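Side-chain contact in anti-sigma-E factor RseA (PDB 1OR7), which holds the extracytoplasmic function sigma factor sigma-E inactive until regulated proteolysis releases it: residues B[53-56]-B[57-61]. Numbering follows the deposited sequence.
Sequences FDIS and SRVMA
D54 and R58, one helical turn apart, lie alongside each other with their side chains running the same way; they touch where a carboxylate oxygen meets a methylene, and the charged groups do not pair. The closest side-chain approach is carboxylate oxygen D54 OD2 to the methylene R58 CD, at 3.6 Å. The carboxylate and guanidinium planes stand 75° apart, and D54 OD2 remains 4.8 Å from R58 NH1, too far for a salt bridge, though the opposite charges probably still attract. The arginine chain bends at its third torsion, with NH2 of R58 salt-bridged outside this helix to an acidic side chain of the other protein's chain. Were R58 an alanine, that acidic side chain would probably lose its mate, and D54 OD2 the methylene beside it.

The backbone oxygen of D54 is gripped twice. R58 N donates to D54 O at 3.1 Å in a nearly straight bond (165° at the hydrogen), while the hydroxyl S57 OG donates to the same oxygen at 2.9 Å from above the carbonyl plane; both donors arrive from the same face. With S57 OG set between its own backbone N and carbonyl carbon, a chi1 of 53° brings the hydroxyl back over the carbonyl of D54, three residues earlier. A water accepts from S57 N and donates to F53 O, tying the residue before the cap to the first turn.

Further along, V59 N bonds to I55 O and M60 N to S56 O, and the methyls I55 CG2 and V59 CG2 lie 4.3 Å apart. The whole is the start of an alpha helix, residues 55-64 of the sigma-E-binding cytoplasmic domain: D54 holds the N-cap position without a side-chain capping bond, and i to i+4 backbone bonds begin at its carbonyl.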
loop_
_atom_site.group_PDB
_atom_site.type_symbol
_atom_site.label_atom_id
_atom_site.label_comp_id
_atom_site.label_asym_id
_atom_site.label_seq_id
_atom_site.Cartn_x
_atom_site.Cartn_y
_atom_site.Cartn_z
ATOM N N PHE B 53 4.632 7.939 6.268
ATOM C CA PHE B 53 5.467 6.746 6.173
ATOM C C PHE B 53 5.539 5.943 7.454
ATOM O O PHE B 53 6.341 5.011 7.542
ATOM C CB PHE B 53 6.886 7.142 5.772
ATOM C CG PHE B 53 6.973 7.729 4.426
ATOM C CD1 PHE B 53 7.403 9.017 4.244
ATOM C CD2 PHE B 53 6.630 6.982 3.326
ATOM C CE1 PHE B 53 7.479 9.562 2.978
ATOM C CE2 PHE B 53 6.692 7.506 2.084
ATOM C CZ PHE B 53 7.103 8.804 1.892
ATOM N N ASP B 54 4.729 6.288 8.446
ATOM C CA ASP B 54 4.729 5.551 9.694
ATOM C C ASP B 54 3.479 4.702 9.898
ATOM O O ASP B 54 3.234 4.214 10.986
ATOM C CB ASP B 54 4.844 6.525 10.869
ATOM C CG ASP B 54 3.635 7.427 10.993
ATOM O OD1 ASP B 54 2.774 7.456 10.063
ATOM O OD2 ASP B 54 3.449 8.138 11.994
ATOM N N ILE B 55 2.671 4.533 8.869
ATOM C CA ILE B 55 1.441 3.804 9.062
ATOM C C ILE B 55 1.660 2.368 9.537
ATOM O O ILE B 55 1.129 1.971 10.558
ATOM C CB ILE B 55 0.611 3.831 7.781
ATOM C CG1 ILE B 55 0.204 5.281 7.443
ATOM C CG2 ILE B 55 -0.633 2.975 7.938
ATOM C CD1 ILE B 55 -0.457 5.409 6.047
ATOM N N SER B 56 2.449 1.590 8.818
ATOM C CA SER B 56 2.579 0.186 9.147
ATOM C C SER B 56 3.206 -0.002 10.511
ATOM O O SER B 56 2.830 -0.902 11.243
ATOM C CB SER B 56 3.355 -0.571 8.051
ATOM O OG SER B 56 4.683 -0.071 7.904
ATOM N N SER B 57 4.132 0.872 10.883
ATOM C CA SER B 57 4.790 0.727 12.184
ATOM C C SER B 57 3.786 0.979 13.288
ATOM O O SER B 57 3.740 0.245 14.277
ATOM C CB SER B 57 6.002 1.661 12.325
ATOM O OG SER B 57 5.653 3.006 12.037
ATOM N N ARG B 58 2.962 2.000 13.112
ATOM C CA ARG B 58 1.913 2.273 14.087
ATOM C C ARG B 58 0.913 1.125 14.204
ATOM O O ARG B 58 0.477 0.781 15.306
ATOM C CB ARG B 58 1.147 3.536 13.711
ATOM C CG ARG B 58 1.887 4.827 13.962
ATOM C CD ARG B 58 1.020 6.066 13.734
ATOM N NE ARG B 58 -0.284 5.968 14.409
ATOM C CZ ARG B 58 -1.289 6.828 14.232
ATOM N NH1 ARG B 58 -1.145 7.855 13.407
ATOM N NH2 ARG B 58 -2.430 6.673 14.889
ATOM N N VAL B 59 0.515 0.562 13.067
ATOM C CA VAL B 59 -0.407 -0.558 13.077
ATOM C C VAL B 59 0.190 -1.742 13.827
ATOM O O VAL B 59 -0.397 -2.242 14.770
ATOM C CB VAL B 59 -0.785 -0.997 11.647
ATOM C CG1 VAL B 59 -1.523 -2.305 11.675
ATOM C CG2 VAL B 59 -1.640 0.057 10.991
ATOM N N MET B 60 1.381 -2.162 13.430
ATOM C CA MET B 60 2.008 -3.312 14.060
ATOM C C MET B 60 2.229 -3.101 15.567
ATOM O O MET B 60 2.096 -4.037 16.352
ATOM C CB MET B 60 3.328 -3.650 13.366
ATOM C CG MET B 60 3.166 -4.075 11.914
ATOM S SD MET B 60 1.724 -5.401 11.722
ATOM C CE MET B 60 2.526 -6.767 12.952
ATOM N N ALA B 61 2.563 -1.883 15.976
ATOM C CA ALA B 61 2.757 -1.628 17.397
ATOM C C ALA B 61 1.437 -1.863 18.131
ATOM O O ALA B 61 1.431 -2.308 19.272
ATOM C CB ALA B 61 3.278 -0.210 17.638
HETATM O O HOH W 1 5.646 2.483 8.619
#